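Local coordinates for RagB/SusD domain protein (PDB 5J5U) that probably binds chitin or chitin-derived oligosaccharides at the outer membrane, as a SusD homolog of a chitin utilization locus, at residues Leu115-Gly120 against Val479-Asn484. Numbering follows the deposited sequence.
Sequences LTDIYG and VWWDVN
Trp481 turns the N-H edge of its indole to the carboxylate of Asp117. Trp481 NE1 gives a hydrogen bond to Asp117 OD1 at 2.9 Å, with an N-H...O angle of 156°. OD1 lies close to the ring plane. The carboxylate stands square to that ring, its plane 90° from the indole's, and NE1 reaches OD1 from above the carboxylate plane. OD1 has a second donor in Tyr147 OH, and OD2 forms a salt bridge with Arg195 and accepts a hydrogen bond from Gln113. This buried carboxylate is thus gripped through both oxygens, and the positive charge of the nearby arginine would favour its ionised form. Trp481 CG sits between its own backbone N and carbonyl carbon, chi1 50°, which folds the indole back over Val479. Val479 CG2 lies 3.6 Å above the plane of the Trp481 ring, over its centre. The two methyls of Val479 face different ways: CG2 lies against the indole face, while CG1 packs on the end of the helix, 3.6 Å from Gly120 CA. Val479 CG1 also lies 3.8 Å from Asp117 O. The Val479-Asp482 segment is a type I beta turn, closed by a bond from Asp482 N to Val479 O. In this largely helical SusD-like fold, the turn joins the C-terminal tail to the end of helix 98-119. Gly120 leaves that helix with positive phi, and its O accepts a hydrogen bond from Thr116 OG1 at 2.7 Å. A phenylalanine in place of Trp481 would probably leave Asp117 OD1 without its indole donor and cover less of Val479 CG2. Gln143, on helix 143-160, bonds to both Thr116 OG1 and Trp481 N, so it bridges the two segments beside their direct contact.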
ATOM      1  N   LEU A 115      -7.188   3.156   6.805  1.00 12.58           N
ATOM      2  CA  LEU A 115      -7.495   4.161   7.812  1.00 14.55           C
ATOM      3  C   LEU A 115      -6.843   3.857   9.170  1.00 15.77           C
ATOM      4  O   LEU A 115      -6.038   4.658   9.670  1.00  8.04           O
ATOM      5  CB  LEU A 115      -9.016   4.308   7.963  1.00 17.38           C
ATOM      6  CG  LEU A 115      -9.534   5.542   8.712  1.00 21.63           C
ATOM      7  CD1 LEU A 115      -9.067   6.819   8.050  1.00 16.11           C
ATOM      8  CD2 LEU A 115     -11.041   5.521   8.735  1.00 29.10           C
ATOM      9  N   THR A 116      -7.154   2.692   9.740  1.00 12.40           N
ATOM     10  CA  THR A 116      -6.639   2.349  11.066  1.00 11.44           C
ATOM     11  C   THR A 116      -5.114   2.233  10.952  1.00 12.93           C
ATOM     12  O   THR A 116      -4.366   2.755  11.805  1.00 10.17           O
ATOM     13  CB  THR A 116      -7.313   1.056  11.647  1.00 11.56           C
ATOM     14  OG1 THR A 116      -6.790   0.750  12.943  1.00  7.76           O
ATOM     15  CG2 THR A 116      -7.202  -0.170  10.692  1.00 14.40           C
ATOM     16  N   ASP A 117      -4.643   1.669   9.837  1.00 11.37           N
ATOM     17  CA  ASP A 117      -3.209   1.434   9.714  1.00 11.79           C
ATOM     18  C   ASP A 117      -2.446   2.770   9.743  1.00 14.87           C
ATOM     19  O   ASP A 117      -1.290   2.833  10.199  1.00 17.10           O
ATOM     20  CB  ASP A 117      -2.898   0.662   8.454  1.00 13.46           C
ATOM     21  CG  ASP A 117      -3.105  -0.831   8.627  1.00 19.85           C
ATOM     22  OD1 ASP A 117      -3.410  -1.256   9.765  1.00 12.86           O
ATOM     23  OD2 ASP A 117      -2.945  -1.569   7.618  1.00 17.08           O
ATOM     24  N   ILE A 118      -3.101   3.838   9.283  1.00 11.93           N
ATOM     25  CA  ILE A 118      -2.444   5.136   9.292  1.00 11.06           C
ATOM     26  C   ILE A 118      -2.699   5.877  10.642  1.00 13.81           C
ATOM     27  O   ILE A 118      -1.785   6.536  11.165  1.00 12.82           O
ATOM     28  CB  ILE A 118      -2.873   5.974   8.087  1.00  9.95           C
ATOM     29  CG1 ILE A 118      -2.126   5.508   6.834  1.00  9.87           C
ATOM     30  CG2 ILE A 118      -2.555   7.453   8.295  1.00  8.97           C
ATOM     31  CD1 ILE A 118      -0.639   5.878   6.855  1.00  9.28           C
ATOM     32  N   TYR A 119      -3.895   5.764  11.232  1.00  9.08           N
ATOM     33  CA  TYR A 119      -4.168   6.629  12.402  1.00  9.72           C
ATOM     34  C   TYR A 119      -4.268   5.881  13.717  1.00  9.28           C
ATOM     35  O   TYR A 119      -4.277   6.495  14.785  1.00  8.86           O
ATOM     36  CB  TYR A 119      -5.447   7.438  12.189  1.00  9.74           C
ATOM     37  CG  TYR A 119      -5.405   8.348  10.983  1.00  9.43           C
ATOM     38  CD1 TYR A 119      -4.797   9.591  11.049  1.00  8.51           C
ATOM     39  CD2 TYR A 119      -5.987   7.960   9.767  1.00 10.61           C
ATOM     40  CE1 TYR A 119      -4.765  10.442   9.943  1.00  6.07           C
ATOM     41  CE2 TYR A 119      -5.947   8.802   8.645  1.00  8.85           C
ATOM     42  CZ  TYR A 119      -5.336  10.053   8.759  1.00  9.80           C
ATOM     43  OH  TYR A 119      -5.281  10.909   7.669  1.00 11.11           O
ATOM     44  N   GLY A 120      -4.386   4.557  13.648  1.00 10.63           N
ATOM     45  CA  GLY A 120      -4.525   3.745  14.842  1.00  8.99           C
ATOM     46  C   GLY A 120      -5.967   3.485  15.226  1.00 11.20           C
ATOM     47  O   GLY A 120      -6.747   2.976  14.405  1.00 15.32           O
ATOM     48  N   VAL A 479       0.775   2.849  16.343  1.00 17.41           N
ATOM     49  CA  VAL A 479      -0.483   2.127  16.249  1.00 15.81           C
ATOM     50  C   VAL A 479      -0.247   0.816  16.988  1.00 13.74           C
ATOM     51  O   VAL A 479       0.888   0.420  17.211  1.00 16.76           O
ATOM     52  CB  VAL A 479      -0.945   1.887  14.757  1.00 16.83           C
ATOM     53  CG1 VAL A 479      -1.058   3.197  14.014  1.00  9.37           C
ATOM     54  CG2 VAL A 479       0.028   0.974  14.018  1.00 14.66           C
ATOM     55  N   TRP A 480      -1.327   0.165  17.379  1.00 16.32           N
ATOM     56  CA  TRP A 480      -1.298  -1.017  18.252  1.00 15.16           C
ATOM     57  C   TRP A 480      -0.432  -2.169  17.743  1.00 16.38           C
ATOM     58  O   TRP A 480       0.265  -2.810  18.529  1.00 16.35           O
ATOM     59  CB  TRP A 480      -2.753  -1.495  18.486  1.00 20.92           C
ATOM     60  CG  TRP A 480      -2.896  -2.894  18.998  1.00 20.43           C
ATOM     61  CD1 TRP A 480      -2.711  -3.324  20.279  1.00 13.66           C
ATOM     62  CD2 TRP A 480      -3.245  -4.054  18.228  1.00 16.37           C
ATOM     63  NE1 TRP A 480      -2.923  -4.676  20.358  1.00 18.20           N
ATOM     64  CE2 TRP A 480      -3.250  -5.153  19.111  1.00 19.32           C
ATOM     65  CE3 TRP A 480      -3.562  -4.267  16.884  1.00 19.33           C
ATOM     66  CZ2 TRP A 480      -3.553  -6.456  18.690  1.00 17.39           C
ATOM     67  CZ3 TRP A 480      -3.862  -5.564  16.461  1.00 18.92           C
ATOM     68  CH2 TRP A 480      -3.859  -6.640  17.362  1.00 17.59           C
ATOM     69  N   TRP A 481      -0.475  -2.459  16.436  1.00 21.68           N
ATOM     70  CA  TRP A 481       0.269  -3.631  15.938  1.00 16.56           C
ATOM     71  C   TRP A 481       1.765  -3.376  15.758  1.00 14.58           C
ATOM     72  O   TRP A 481       2.536  -4.293  15.505  1.00 13.84           O
ATOM     73  CB  TRP A 481      -0.320  -4.174  14.629  1.00  9.93           C
ATOM     74  CG  TRP A 481      -0.595  -3.228  13.475  1.00 11.85           C
ATOM     75  CD1 TRP A 481      -1.819  -2.941  12.953  1.00 14.43           C
ATOM     76  CD2 TRP A 481       0.354  -2.501  12.679  1.00  9.60           C
ATOM     77  NE1 TRP A 481      -1.699  -2.082  11.900  1.00 11.80           N
ATOM     78  CE2 TRP A 481      -0.374  -1.799  11.707  1.00 12.57           C
ATOM     79  CE3 TRP A 481       1.742  -2.405  12.675  1.00 14.68           C
ATOM     80  CZ2 TRP A 481       0.237  -0.979  10.758  1.00 15.75           C
ATOM     81  CZ3 TRP A 481       2.354  -1.596  11.735  1.00 14.19           C
ATOM     82  CH2 TRP A 481       1.601  -0.895  10.786  1.00 14.93           C
ATOM     83  N   ASP A 482       2.158  -2.125  15.888  1.00 16.22           N
ATOM     84  CA  ASP A 482       3.555  -1.718  15.764  1.00 19.98           C
ATOM     85  C   ASP A 482       4.229  -1.723  17.149  1.00 21.35           C
ATOM     86  O   ASP A 482       4.167  -0.745  17.900  1.00 22.50           O
ATOM     87  CB  ASP A 482       3.596  -0.347  15.067  1.00 19.07           C
ATOM     88  CG  ASP A 482       4.995   0.258  14.978  1.00 20.50           C
ATOM     89  OD1 ASP A 482       5.991  -0.383  15.383  1.00 21.40           O
ATOM     90  OD2 ASP A 482       5.087   1.396  14.450  1.00 16.69           O
ATOM     91  N   VAL A 483       4.841  -2.854  17.491  1.00 24.72           N
ATOM     92  CA  VAL A 483       5.387  -3.053  18.834  1.00 29.93           C
ATOM     93  C   VAL A 483       6.927  -3.101  18.736  1.00 36.36           C
ATOM     94  O   VAL A 483       7.580  -4.130  18.918  1.00 43.46           O
ATOM     95  CB  VAL A 483       4.730  -4.322  19.524  1.00 26.44           C
ATOM     96  CG1 VAL A 483       3.210  -4.133  19.738  1.00 28.61           C
ATOM     97  CG2 VAL A 483       4.946  -5.583  18.749  1.00 26.12           C
ATOM     98  N   ASN A 484       7.451  -1.896  18.528  1.00 56.23           N
ATOM     99  CA  ASN A 484       8.687  -1.541  17.823  1.00 56.23           C
ATOM    100  C   ASN A 484       9.249  -2.749  17.056  1.00 56.23           C
ATOM    101  O   ASN A 484       9.670  -3.758  17.627  1.00 56.23           O
ATOM    102  CB  ASN A 484       9.822  -0.970  18.727  1.00 46.23           C
ATOM    103  CG  ASN A 484       9.359  -0.367  20.088  1.00 46.23           C
ATOM    104  OD1 ASN A 484      10.214  -0.040  20.903  1.00 46.23           O
ATOM    105  ND2 ASN A 484       8.072  -0.459  20.421  1.00 46.23           N
TER